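Local atomic coordinates of alpha-1,3-glucanase (Bacillus circulans, PDB entry 5ZRU), a protein that hydrolyses alpha-1,3-glucan as a glycoside hydrolase of family GH87, the present chain being its catalytic unit with bound calcium and zinc ions. Residues Ser15-Arg20 against Asn343-Asn348; Asp24-Gly29 against Ala64-Arg69; Thr82-Ala87 against Asp162-Gly167; Ala181-Ser186 against Gly217-Ile222; Met436-Pro441 against Glu478-Pro483. All coordinates share one frame; numbering follows the deposited sequence.

Contact 1: Ser15-Arg20 against Asn343-Asn348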
# COMPACT_ATOMS: atom_id res chain seq x y z
N SER A 15 12.92 -4.37 -5.12
CA SER A 15 13.45 -4.96 -6.34
C SER A 15 12.45 -6.00 -6.83
O SER A 15 12.26 -7.03 -6.18
CB SER A 15 14.83 -5.60 -6.11
OG SER A 15 15.31 -6.15 -7.33
N MET A 16 11.79 -5.69 -7.94
CA MET A 16 10.68 -6.48 -8.46
C MET A 16 11.00 -6.93 -9.88
O MET A 16 11.81 -6.30 -10.57
CB MET A 16 9.39 -5.67 -8.44
CG MET A 16 8.86 -5.44 -7.03
SD MET A 16 8.08 -6.96 -6.47
CE MET A 16 7.91 -6.63 -4.73
N PRO A 17 10.39 -8.03 -10.34
CA PRO A 17 10.73 -8.54 -11.68
C PRO A 17 10.04 -7.80 -12.81
O PRO A 17 10.35 -8.09 -13.97
CB PRO A 17 10.26 -10.01 -11.62
CG PRO A 17 9.21 -10.03 -10.60
CD PRO A 17 9.58 -9.00 -9.57
N TYR A 18 9.14 -6.86 -12.51
CA TYR A 18 8.47 -6.12 -13.57
C TYR A 18 9.22 -4.83 -13.90
O TYR A 18 10.00 -4.31 -13.11
CB TYR A 18 7.02 -5.81 -13.20
CG TYR A 18 6.80 -5.21 -11.82
CD1 TYR A 18 7.08 -3.88 -11.56
CD2 TYR A 18 6.27 -5.98 -10.79
CE1 TYR A 18 6.86 -3.32 -10.29
CE2 TYR A 18 6.04 -5.43 -9.52
CZ TYR A 18 6.34 -4.11 -9.28
OH TYR A 18 6.12 -3.59 -8.03
N THR A 19 8.99 -4.33 -15.11
CA THR A 19 9.38 -2.98 -15.47
C THR A 19 8.12 -2.22 -15.82
O THR A 19 7.09 -2.81 -16.18
CB THR A 19 10.36 -2.95 -16.66
OG1 THR A 19 9.74 -3.54 -17.81
CG2 THR A 19 11.65 -3.67 -16.31
N ARG A 20 8.19 -0.90 -15.72
CA ARG A 20 7.01 -0.08 -15.91
C ARG A 20 6.97 0.55 -17.29
O ARG A 20 7.98 1.07 -17.78
CB ARG A 20 6.90 1.03 -14.87
CG ARG A 20 5.65 1.83 -15.16
CD ARG A 20 5.28 2.74 -14.08
NE ARG A 20 5.10 2.03 -12.83
CZ ARG A 20 4.79 2.66 -11.71
NH1 ARG A 20 4.63 3.97 -11.75
NH2 ARG A 20 4.65 1.99 -10.58
N ASN A 343 8.89 -9.42 -0.22
CA ASN A 343 8.76 -9.80 -1.63
C ASN A 343 7.30 -9.83 -2.06
O ASN A 343 6.90 -10.68 -2.87
CB ASN A 343 9.42 -11.15 -1.90
CG ASN A 343 10.88 -11.22 -1.46
OD1 ASN A 343 11.54 -10.19 -1.26
ND2 ASN A 343 11.39 -12.45 -1.32
N SER A 344 6.48 -8.93 -1.52
CA SER A 344 5.04 -9.01 -1.69
C SER A 344 4.48 -7.74 -2.33
O SER A 344 5.14 -6.70 -2.42
CB SER A 344 4.35 -9.27 -0.35
OG SER A 344 4.78 -10.52 0.18
N ARG A 345 3.24 -7.85 -2.78
CA ARG A 345 2.53 -6.78 -3.47
C ARG A 345 1.23 -6.56 -2.70
O ARG A 345 0.36 -7.43 -2.68
CB ARG A 345 2.27 -7.15 -4.93
CG ARG A 345 3.58 -7.47 -5.67
CD ARG A 345 3.35 -8.01 -7.10
NE ARG A 345 4.55 -8.68 -7.60
CZ ARG A 345 4.81 -8.90 -8.89
NH1 ARG A 345 3.95 -8.49 -9.81
NH2 ARG A 345 5.94 -9.51 -9.27
N ILE A 346 1.13 -5.43 -2.04
CA ILE A 346 0.04 -5.17 -1.11
C ILE A 346 -0.59 -3.88 -1.60
O ILE A 346 -0.03 -2.79 -1.40
CB ILE A 346 0.54 -5.06 0.34
CG1 ILE A 346 1.31 -6.33 0.72
CG2 ILE A 346 -0.64 -4.82 1.29
CD1 ILE A 346 2.25 -6.17 1.95
N ARG A 347 -1.72 -3.99 -2.29
CA ARG A 347 -2.18 -2.89 -3.14
C ARG A 347 -3.69 -2.75 -3.09
O ARG A 347 -4.41 -3.72 -2.85
CB ARG A 347 -1.75 -3.08 -4.60
CG ARG A 347 -0.24 -3.30 -4.80
CD ARG A 347 0.07 -3.39 -6.30
NE ARG A 347 1.50 -3.56 -6.58
CZ ARG A 347 1.97 -4.11 -7.69
NH1 ARG A 347 1.11 -4.54 -8.62
NH2 ARG A 347 3.29 -4.24 -7.89
N ASN A 348 -4.16 -1.52 -3.32
CA ASN A 348 -5.59 -1.28 -3.56
C ASN A 348 -6.45 -1.78 -2.40
O ASN A 348 -7.55 -2.31 -2.60
CB ASN A 348 -6.04 -1.94 -4.87
CG ASN A 348 -5.11 -1.65 -6.00
OD1 ASN A 348 -4.84 -0.48 -6.31
ND2 ASN A 348 -4.58 -2.70 -6.63
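M16 opens the contact by running past R345 in the opposite direction. Its chain bends at chi2 (-77°), which carries the thioether over to 344-345: M16 SD lies 4.1 Å from R345 NE. The methyl M16 CE ends 3.6 Å from S344 O. P17 follows with its ring carbon CG set at the rim of the R345 guanidinium, 3.6 Å from R345 NH2 and near the plane of that group. Y18 meets two arginines. Its CE2 sits over the centre of one face of the R345 guanidinium, 3.7 Å from R345 CZ; the two planes stand 79° apart, so the ring stands with its edge on the guanidinium face, not stacked flat on it. At the end of the side chain, Y18 OH lies 2.9 Å from R347 NH2, near the plane of that guanidinium. R347 NE bonds to S369 OG. The contact thus joins the D1 region to strand 345-347 of the parallel beta-helix in D2. M16, P17 and Y18 pack round the R345 guanidinium, while Y18 OH comes to the edge of R347; salt bridges from R345 to E174 and from R347 to E139 probably balance the two charges.

Contact 2: Asp24-Gly29 against Ala64-Arg69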
# COMPACT_ATOMS: atom_id res chain seq x y z
N ASP A 24 3.82 8.51 -20.26
CA ASP A 24 4.52 9.23 -21.31
C ASP A 24 5.26 8.31 -22.27
O ASP A 24 5.66 8.77 -23.35
CB ASP A 24 5.48 10.25 -20.69
CG ASP A 24 4.75 11.33 -19.90
OD1 ASP A 24 3.81 11.93 -20.46
OD2 ASP A 24 5.11 11.58 -18.73
N ASP A 25 5.46 7.04 -21.91
CA ASP A 25 6.03 6.06 -22.84
C ASP A 25 5.04 5.62 -23.91
O ASP A 25 5.44 4.95 -24.87
CB ASP A 25 6.52 4.82 -22.08
CG ASP A 25 7.66 5.11 -21.12
OD1 ASP A 25 8.52 5.96 -21.44
OD2 ASP A 25 7.71 4.46 -20.04
N ALA A 26 3.76 5.95 -23.77
CA ALA A 26 2.74 5.41 -24.65
C ALA A 26 2.47 6.33 -25.83
O ALA A 26 2.44 7.56 -25.69
CB ALA A 26 1.43 5.18 -23.89
N ALA A 27 2.25 5.72 -26.99
CA ALA A 27 1.58 6.39 -28.08
C ALA A 27 0.07 6.37 -27.84
O ALA A 27 -0.48 5.35 -27.41
CB ALA A 27 1.91 5.71 -29.41
N ARG A 28 -0.59 7.49 -28.11
CA ARG A 28 -2.02 7.65 -27.93
C ARG A 28 -2.71 7.78 -29.29
O ARG A 28 -2.20 8.46 -30.18
CB ARG A 28 -2.35 8.92 -27.13
CG ARG A 28 -1.62 9.09 -25.84
CD ARG A 28 -2.17 10.28 -25.08
NE ARG A 28 -1.79 11.57 -25.65
CZ ARG A 28 -0.60 12.15 -25.47
NH1 ARG A 28 0.34 11.53 -24.75
NH2 ARG A 28 -0.34 13.33 -26.01
N GLY A 29 -3.89 7.19 -29.42
CA GLY A 29 -4.58 7.38 -30.68
C GLY A 29 -6.06 7.10 -30.59
O GLY A 29 -6.59 6.74 -29.53
N ALA A 64 -4.06 3.36 -25.88
CA ALA A 64 -2.68 3.62 -25.48
C ALA A 64 -1.85 2.40 -25.87
O ALA A 64 -2.26 1.26 -25.66
CB ALA A 64 -2.56 3.87 -23.97
N GLN A 65 -0.67 2.65 -26.43
CA GLN A 65 0.14 1.58 -26.98
C GLN A 65 1.59 1.78 -26.58
O GLN A 65 2.11 2.90 -26.62
CB GLN A 65 -0.01 1.53 -28.50
CG GLN A 65 0.82 0.51 -29.23
CD GLN A 65 0.42 0.42 -30.70
OE1 GLN A 65 -0.76 0.37 -31.03
NE2 GLN A 65 1.42 0.43 -31.59
N TRP A 66 2.25 0.69 -26.17
CA TRP A 66 3.65 0.70 -25.78
C TRP A 66 4.43 -0.27 -26.64
O TRP A 66 3.90 -1.28 -27.10
CB TRP A 66 3.82 0.31 -24.31
CG TRP A 66 3.32 1.31 -23.32
CD1 TRP A 66 4.04 2.30 -22.73
CD2 TRP A 66 2.01 1.38 -22.77
NE1 TRP A 66 3.26 3.00 -21.85
CE2 TRP A 66 2.00 2.45 -21.85
CE3 TRP A 66 0.83 0.65 -22.97
CZ2 TRP A 66 0.87 2.82 -21.14
CZ3 TRP A 66 -0.30 1.03 -22.26
CH2 TRP A 66 -0.27 2.10 -21.36
N THR A 67 5.71 0.02 -26.84
CA THR A 67 6.64 -0.90 -27.49
C THR A 67 7.61 -1.45 -26.45
O THR A 67 8.27 -0.68 -25.75
CB THR A 67 7.41 -0.21 -28.62
OG1 THR A 67 6.48 0.34 -29.55
CG2 THR A 67 8.28 -1.22 -29.36
N ILE A 68 7.70 -2.78 -26.37
CA ILE A 68 8.56 -3.41 -25.38
C ILE A 68 10.01 -3.02 -25.64
O ILE A 68 10.49 -3.06 -26.78
CB ILE A 68 8.38 -4.93 -25.43
CG1 ILE A 68 6.90 -5.28 -25.24
CG2 ILE A 68 9.24 -5.60 -24.38
CD1 ILE A 68 6.33 -4.79 -23.89
N ARG A 69 10.71 -2.64 -24.57
CA ARG A 69 12.09 -2.17 -24.66
C ARG A 69 13.07 -3.33 -24.80
O ARG A 69 12.76 -4.47 -24.46
CB ARG A 69 12.45 -1.37 -23.42
CG ARG A 69 11.58 -0.17 -23.12
CD ARG A 69 11.98 0.41 -21.77
NE ARG A 69 11.04 1.43 -21.34
CZ ARG A 69 10.18 1.29 -20.34
NH1 ARG A 69 10.17 0.17 -19.62
NH2 ARG A 69 9.36 2.28 -20.04
O HOH W 1 6.81 2.28 -25.03
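An antiparallel ladder at the margin of a five-stranded sheet in the D1 region joins strand 27-29 to strand 63-67. A27 and Q65 form its hydrogen-bonded pair: A27 N gives to Q65 O at 2.8 Å and Q65 N to A27 O at 2.9 Å, each donor lying in the carbonyl plane of its acceptor. R28 and A64 are the next, non-hydrogen-bonded pair. Just before the ladder, A26 lays its methyl over one face of the W66 indole, CB standing 3.7 Å from the centroid of the five-membered ring in a CH-pi contact. D25 approaches the same indole in its plane, D25 CB 3.6 Å from W66 CD1 at the edge. The indole NE1 is bonded to D22 O, which helps to fix the turn of the ring. With an alanine here the A26 methyl is likely to lose its aromatic floor, and D22 O this donor. Beyond the ring, D25 OD2 makes a salt bridge with R69 NH2 at 2.7 Å, in the guanidinium plane although the carboxylate is turned 80° from it; R69 NH1 pairs with E72. One water links D25 O to T67 N. The whole is an antiparallel ladder with 27-29 as outermost strand, close to the calcium ligands D22 and T23.

Contact 3: Thr82-Ala87 against Asp162-Gly167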
# COMPACT_ATOMS: atom_id res chain seq x y z
N THR A 82 -8.51 3.42 -14.40
CA THR A 82 -9.68 3.99 -13.73
C THR A 82 -10.89 3.82 -14.65
O THR A 82 -10.77 3.79 -15.87
CB THR A 82 -9.49 5.48 -13.38
OG1 THR A 82 -10.69 6.00 -12.79
CG2 THR A 82 -9.18 6.30 -14.63
N MET A 83 -12.07 3.69 -14.03
CA MET A 83 -13.34 3.69 -14.75
C MET A 83 -14.40 4.24 -13.80
O MET A 83 -14.19 4.28 -12.59
CB MET A 83 -13.71 2.29 -15.25
CG MET A 83 -14.06 1.30 -14.14
SD MET A 83 -14.31 -0.37 -14.78
CE MET A 83 -15.95 -0.30 -15.49
N PRO A 84 -15.54 4.70 -14.33
CA PRO A 84 -16.51 5.38 -13.47
C PRO A 84 -17.17 4.44 -12.47
O PRO A 84 -17.32 3.24 -12.71
CB PRO A 84 -17.55 5.93 -14.46
CG PRO A 84 -16.93 5.78 -15.83
CD PRO A 84 -15.99 4.62 -15.73
N ASP A 85 -17.57 5.03 -11.35
CA ASP A 85 -18.47 4.40 -10.39
C ASP A 85 -19.92 4.48 -10.90
O ASP A 85 -20.24 5.25 -11.82
CB ASP A 85 -18.33 5.10 -9.03
CG ASP A 85 -18.85 4.28 -7.85
OD1 ASP A 85 -19.26 3.12 -8.03
OD2 ASP A 85 -18.86 4.83 -6.73
N SER A 86 -20.78 3.66 -10.31
CA SER A 86 -22.21 3.80 -10.56
C SER A 86 -22.80 4.85 -9.64
O SER A 86 -22.19 5.28 -8.66
CB SER A 86 -22.92 2.46 -10.35
OG SER A 86 -22.82 2.07 -8.99
N ALA A 87 -24.03 5.27 -9.96
CA ALA A 87 -24.69 6.28 -9.13
C ALA A 87 -24.95 5.76 -7.72
O ALA A 87 -24.91 6.53 -6.76
CB ALA A 87 -25.99 6.74 -9.79
N ASP A 162 -19.24 -0.53 -24.53
CA ASP A 162 -20.03 0.32 -23.64
C ASP A 162 -19.71 1.79 -23.89
O ASP A 162 -18.89 2.12 -24.74
CB ASP A 162 -19.81 -0.07 -22.16
CG ASP A 162 -18.36 0.13 -21.70
OD1 ASP A 162 -17.76 1.18 -22.01
OD2 ASP A 162 -17.83 -0.76 -21.00
N SER A 163 -20.38 2.66 -23.13
CA SER A 163 -20.23 4.11 -23.18
C SER A 163 -19.24 4.66 -22.17
O SER A 163 -19.09 5.88 -22.08
CB SER A 163 -21.58 4.80 -22.92
OG SER A 163 -22.53 4.48 -23.91
N LEU A 164 -18.60 3.80 -21.38
CA LEU A 164 -17.82 4.29 -20.25
C LEU A 164 -16.48 4.84 -20.71
O LEU A 164 -15.86 4.29 -21.63
CB LEU A 164 -17.61 3.18 -19.22
CG LEU A 164 -18.85 2.45 -18.71
CD1 LEU A 164 -18.46 1.39 -17.66
CD2 LEU A 164 -19.87 3.43 -18.14
N GLU A 165 -16.04 5.92 -20.08
CA GLU A 165 -14.68 6.40 -20.28
C GLU A 165 -13.77 5.66 -19.32
O GLU A 165 -14.02 5.63 -18.11
CB GLU A 165 -14.58 7.91 -20.05
CG GLU A 165 -13.13 8.41 -19.94
CD GLU A 165 -13.00 9.93 -20.02
OE1 GLU A 165 -13.87 10.57 -20.66
OE2 GLU A 165 -12.03 10.49 -19.46
N TYR A 166 -12.73 5.05 -19.86
CA TYR A 166 -11.70 4.39 -19.08
C TYR A 166 -10.46 5.26 -19.05
O TYR A 166 -10.27 6.14 -19.89
CB TYR A 166 -11.37 3.01 -19.69
CG TYR A 166 -12.53 2.06 -19.69
CD1 TYR A 166 -13.47 2.08 -20.70
CD2 TYR A 166 -12.68 1.12 -18.67
CE1 TYR A 166 -14.54 1.21 -20.70
CE2 TYR A 166 -13.74 0.24 -18.66
CZ TYR A 166 -14.66 0.29 -19.69
OH TYR A 166 -15.72 -0.59 -19.68
N GLY A 167 -9.62 5.03 -18.06
CA GLY A 167 -8.30 5.64 -18.04
C GLY A 167 -7.25 4.58 -17.80
O GLY A 167 -7.46 3.65 -17.03
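T82 and G167 face each other as an antiparallel hydrogen-bonded pair, their CA atoms 4.8 Å apart. T82 N gives to G167 O and G167 N to T82 O, both at 2.8 Å, with the donors tilted out of the carbonyl planes by 31° and 25°. Past this pair the backbones diverge: M83 is still near Y166, but P84 and L164 are already well separated. The T82 methyl CG2 lies 3.6 Å from G167 CA, on the side where any CB at that position would collide with it, so the lack of a side chain at G167 probably allows the pair to close this tightly. This is the place where strand 76-82 leaves strand 166-174 in the antiparallel sheet of the D1 region, and the loop after T82 turns aside toward strand 93-100. M83 and Y166 lie side by side and point the same way, in a Met-aromatic contact with the sulfur oblique to the ring: M83 SD is 5.2 Å from its centroid. The M83 chain bends at chi3 (-78°), bringing M83 CE within 3.7 Å of L164 CD1. P84 packs CD against the carbonyl oxygen E165 O at 3.3 Å and more loosely against L164 CB. At the start of 162-167, D162 OD1 closes an Asx turn by accepting from L164 N, which comes from above the carboxylate plane, and it also pairs with K158.

Contact 4: Ala181-Ser186 against Gly217-Ile222. With SO4 (sulfate ion), chain E.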
# COMPACT_ATOMS: atom_id res chain seq x y z
N ALA A 181 6.25 -26.38 -7.96
CA ALA A 181 5.90 -27.78 -7.80
C ALA A 181 5.33 -28.08 -6.41
O ALA A 181 5.70 -27.46 -5.41
CB ALA A 181 7.13 -28.66 -8.03
N ARG A 182 4.44 -29.05 -6.36
CA ARG A 182 3.97 -29.58 -5.09
C ARG A 182 5.13 -30.16 -4.30
O ARG A 182 5.84 -31.04 -4.82
CB ARG A 182 2.91 -30.64 -5.33
CG ARG A 182 2.45 -31.32 -4.05
CD ARG A 182 1.25 -32.20 -4.29
NE ARG A 182 0.87 -32.89 -3.06
CZ ARG A 182 -0.28 -33.53 -2.88
NH1 ARG A 182 -1.18 -33.58 -3.85
NH2 ARG A 182 -0.53 -34.12 -1.71
N PRO A 183 5.37 -29.73 -3.06
CA PRO A 183 6.50 -30.28 -2.30
C PRO A 183 6.30 -31.75 -1.97
O PRO A 183 5.17 -32.23 -1.86
CB PRO A 183 6.51 -29.43 -1.03
CG PRO A 183 5.80 -28.17 -1.39
CD PRO A 183 4.76 -28.57 -2.39
N ALA A 184 7.42 -32.45 -1.81
CA ALA A 184 7.37 -33.84 -1.37
C ALA A 184 6.64 -33.96 -0.04
O ALA A 184 6.79 -33.12 0.84
CB ALA A 184 8.79 -34.41 -1.24
N ASN A 185 5.86 -35.03 0.09
CA ASN A 185 5.19 -35.38 1.34
C ASN A 185 4.42 -34.19 1.92
O ASN A 185 4.50 -33.88 3.11
CB ASN A 185 6.19 -35.94 2.36
CG ASN A 185 5.57 -36.97 3.29
OD1 ASN A 185 4.66 -37.71 2.90
ND2 ASN A 185 6.06 -37.03 4.52
N SER A 186 3.70 -33.50 1.05
CA SER A 186 2.79 -32.44 1.45
C SER A 186 1.36 -32.94 1.33
O SER A 186 1.10 -34.03 0.82
CB SER A 186 2.99 -31.19 0.58
OG SER A 186 2.74 -31.50 -0.79
N GLY A 217 1.99 -32.92 10.25
CA GLY A 217 3.21 -32.14 10.13
C GLY A 217 3.66 -31.89 8.71
O GLY A 217 4.85 -31.67 8.48
N LYS A 218 2.74 -31.92 7.75
CA LYS A 218 3.09 -31.75 6.34
C LYS A 218 2.80 -30.32 5.88
O LYS A 218 1.95 -29.62 6.44
CB LYS A 218 2.32 -32.74 5.47
CG LYS A 218 2.72 -34.19 5.70
CD LYS A 218 1.90 -35.13 4.82
CE LYS A 218 2.36 -36.57 4.98
NZ LYS A 218 1.53 -37.50 4.15
N ILE A 219 3.53 -29.90 4.84
CA ILE A 219 3.22 -28.65 4.15
C ILE A 219 1.82 -28.72 3.56
O ILE A 219 1.41 -29.76 3.03
CB ILE A 219 4.27 -28.38 3.06
CG1 ILE A 219 5.63 -28.04 3.66
CG2 ILE A 219 3.81 -27.28 2.09
CD1 ILE A 219 6.74 -28.12 2.64
N LEU A 220 1.09 -27.60 3.62
CA LEU A 220 -0.18 -27.46 2.91
C LEU A 220 0.08 -26.75 1.59
O LEU A 220 0.45 -25.58 1.58
CB LEU A 220 -1.21 -26.70 3.75
CG LEU A 220 -2.54 -26.37 3.06
CD1 LEU A 220 -3.14 -27.62 2.43
CD2 LEU A 220 -3.54 -25.73 4.04
N TYR A 221 -0.13 -27.46 0.49
CA TYR A 221 0.07 -26.93 -0.85
C TYR A 221 -1.27 -26.54 -1.47
O TYR A 221 -2.26 -27.26 -1.34
CB TYR A 221 0.77 -27.98 -1.73
CG TYR A 221 1.03 -27.58 -3.18
CD1 TYR A 221 1.94 -26.58 -3.49
CD2 TYR A 221 0.41 -28.27 -4.23
CE1 TYR A 221 2.20 -26.24 -4.81
CE2 TYR A 221 0.67 -27.94 -5.55
CZ TYR A 221 1.57 -26.92 -5.83
OH TYR A 221 1.85 -26.60 -7.12
N ILE A 222 -1.30 -25.39 -2.13
CA ILE A 222 -2.45 -24.96 -2.92
C ILE A 222 -1.99 -24.92 -4.38
O ILE A 222 -1.16 -24.08 -4.74
CB ILE A 222 -2.99 -23.60 -2.47
CG1 ILE A 222 -3.32 -23.63 -0.98
CG2 ILE A 222 -4.26 -23.24 -3.26
CD1 ILE A 222 -3.60 -22.25 -0.40
S SO4 E . -1.74 -31.26 -6.75
O1 SO4 E . -0.69 -30.69 -7.60
O2 SO4 E . -1.84 -30.51 -5.50
O3 SO4 E . -1.41 -32.65 -6.45
O4 SO4 E . -3.02 -31.19 -7.46
O HOH W 2 1.59 -36.89 1.53
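R182 lies across the ring of Y221 where the loop 181-186, leading into strand 187-188, covers strand 220-222 at the beginning of the parallel beta-helix; a type II turn runs from P183 to S186. R182 CA stands almost straight above the centre of the Y221 ring, 3.6 Å from the centroid and 8° off the normal, as a CH-pi contact, and CB continues over the same face. Y221 OH is held by I180 O, which helps to fix the ring in its place. Apolar packing is carried by P183, whose CD meets Y221 CD1 at 3.6 Å while its CB touches I219 CD1; the P183 and I219 side chains cross at about a right angle.

Hydrogen bonds among R182, S186 and P183 brace the loop itself. R182 keeps its chain extended, with CG anti to the backbone N (chi1 175°), and grips S186 side-on: NE gives to S186 OG, and R182 NH2 gives to S186 O at 3.0 Å, in the guanidinium plane but above the carbonyl plane. S186 OG in turn gives to P183 O, bridging the ends of the turn with a side-chain bond, and D191 is a further partner of R182 NH2. Across the contact, K218 runs its aliphatic chain alongside the N185 carbonyl oxygen, K218 CG 3.2 Å from N185 O, and a water accepts from K218 NZ and gives to S186 O, with a weak bond to N185 OD1. A sulfate ion, probably from the crystallisation liquor, is bonded to S188 OG; its O3 takes a bond of 2.8 Å from R182 NH1, and its O2 lies at the edge of the Y221 ring, 3.4 Å from Y221 CD2.

Contact 5: Met436-Pro441 against Glu478-Pro483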
# COMPACT_ATOMS: atom_id res chain seq x y z
N MET A 436 4.56 10.93 11.74
CA MET A 436 4.48 10.44 13.11
C MET A 436 3.48 11.32 13.83
O MET A 436 3.45 12.53 13.60
CB MET A 436 5.84 10.49 13.80
CG MET A 436 6.95 9.72 13.09
SD MET A 436 8.54 9.86 13.93
CE MET A 436 8.22 9.00 15.47
N ASN A 437 2.64 10.72 14.68
CA ASN A 437 1.84 11.54 15.57
C ASN A 437 1.61 10.78 16.87
O ASN A 437 1.95 9.60 16.98
CB ASN A 437 0.51 12.00 14.91
CG ASN A 437 -0.50 10.88 14.68
OD1 ASN A 437 -0.66 9.96 15.48
ND2 ASN A 437 -1.22 10.97 13.55
N THR A 438 1.04 11.48 17.85
CA THR A 438 0.64 10.86 19.11
C THR A 438 -0.88 10.94 19.30
O THR A 438 -1.37 11.01 20.43
CB THR A 438 1.38 11.50 20.29
OG1 THR A 438 1.18 12.93 20.28
CG2 THR A 438 2.88 11.22 20.20
N VAL A 439 -1.63 10.89 18.19
CA VAL A 439 -3.08 11.08 18.28
C VAL A 439 -3.85 9.82 18.68
O VAL A 439 -5.02 9.91 19.05
CB VAL A 439 -3.61 11.63 16.93
CG1 VAL A 439 -3.84 10.51 15.94
CG2 VAL A 439 -4.88 12.45 17.15
N PHE A 440 -3.22 8.64 18.65
CA PHE A 440 -3.98 7.41 18.82
C PHE A 440 -3.83 6.85 20.23
O PHE A 440 -2.88 7.18 20.95
CB PHE A 440 -3.51 6.37 17.79
CG PHE A 440 -3.82 6.77 16.38
CD1 PHE A 440 -5.11 7.12 16.02
CD2 PHE A 440 -2.81 6.87 15.43
CE1 PHE A 440 -5.41 7.51 14.71
CE2 PHE A 440 -3.09 7.27 14.13
CZ PHE A 440 -4.39 7.60 13.77
N PRO A 441 -4.78 6.01 20.66
CA PRO A 441 -4.66 5.34 21.96
C PRO A 441 -3.41 4.47 22.03
O PRO A 441 -2.85 4.06 21.01
CB PRO A 441 -5.92 4.47 22.03
CG PRO A 441 -6.90 5.15 21.15
CD PRO A 441 -6.09 5.76 20.03
N GLU A 478 3.65 15.47 14.14
CA GLU A 478 2.54 16.09 14.85
C GLU A 478 2.59 15.64 16.31
O GLU A 478 2.40 14.46 16.60
CB GLU A 478 1.21 15.72 14.20
CG GLU A 478 0.00 16.28 14.91
CD GLU A 478 -1.29 15.72 14.34
OE1 GLU A 478 -1.52 15.86 13.12
OE2 GLU A 478 -2.07 15.12 15.12
N ALA A 479 2.86 16.57 17.21
CA ALA A 479 2.87 16.27 18.64
C ALA A 479 1.48 16.55 19.18
O ALA A 479 1.22 17.51 19.91
CB ALA A 479 3.96 17.05 19.37
N SER A 480 0.56 15.68 18.75
CA SER A 480 -0.87 15.87 18.98
C SER A 480 -1.16 15.98 20.48
O SER A 480 -1.87 16.89 20.92
CB SER A 480 -1.65 14.70 18.39
OG SER A 480 -0.91 14.07 17.32
N ASN A 481 -0.65 15.04 21.27
CA ASN A 481 -0.92 15.07 22.70
C ASN A 481 0.42 14.92 23.41
O ASN A 481 0.86 15.85 24.09
CB ASN A 481 -1.97 14.01 23.03
CG ASN A 481 -1.59 13.13 24.20
OD1 ASN A 481 -1.70 13.53 25.37
ND2 ASN A 481 -1.12 11.93 23.89
N ASP A 482 1.10 13.82 23.21
CA ASP A 482 2.42 13.62 23.78
C ASP A 482 3.50 14.10 22.82
O ASP A 482 3.23 14.36 21.64
CB ASP A 482 2.61 12.14 24.12
CG ASP A 482 1.87 11.73 25.38
OD1 ASP A 482 1.76 12.54 26.33
OD2 ASP A 482 1.41 10.58 25.43
N PRO A 483 4.74 14.25 23.28
CA PRO A 483 5.80 14.74 22.40
C PRO A 483 6.28 13.68 21.41
O PRO A 483 6.12 12.48 21.60
CB PRO A 483 6.93 15.12 23.37
CG PRO A 483 6.64 14.33 24.61
CD PRO A 483 5.16 14.24 24.70
O HOH W 3 -0.96 13.51 11.98
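T438 points its hydroxyl into the loop 480-482, whereas S480 turns its own back toward the T438 backbone, so that each hydroxyl serves the other segment's main chain. T438 OG1 sits between the backbone N and the carbonyl carbon (chi1 54°), where it gives a bond to D482 O at 2.8 Å and receives a nearly straight one, 173°, from N481 N at 3.0 Å. Its methyl CG2, anti to the carbonyl carbon, packs on the same loop, 4.0 Å from D482 CB. A valine in place of T438 would probably leave N481 N without its acceptor and D482 O without this donor, and that loop freer to move. S480 OG accepts from T438 N at 3.3 Å and gives to E478 OE2, which it meets on the anti side of the carboxylate. N437 and E478 stand next to each other, CB to CB 3.9 Å, with one water joining N437 ND2 to E478 OE1; N437 OD1 bends back to V439 N as an Asx turn, and R472 pairs with E478 OE1. E478 N also bonds to M436 O at 3.0 Å. The contact thus lies where strands 435-437 and 475-478, parallel neighbours in successive coils of the beta-helix, run out into loops, with strand 502-505 next beyond 475-478.

The five contacts, all partly buried, show how a two-part catalytic unit changes its chemistry with position. Contact 1, mostly of buried residues and about 11 Å from the chain centre, joins the two regions through arginines. Contacts 2 and 3 belong to the D1 region and rest on antiparallel backbone pairs, contact 2 being the more exposed. Contact 1 touches contact 2, R69 NH2 standing 2.9 Å from R20 O in a probable hydrogen bond, and shares a sheet with contact 3 through strands 19-21 and 166-174. Contacts 4 and 5 sit on the parallel beta-helix, centres about 46 Å apart. Contact 4, farthest out and more exposed, combines CH-pi packing with an arginine that bonds its own loop; contact 5 relies on hydroxyls where strands end.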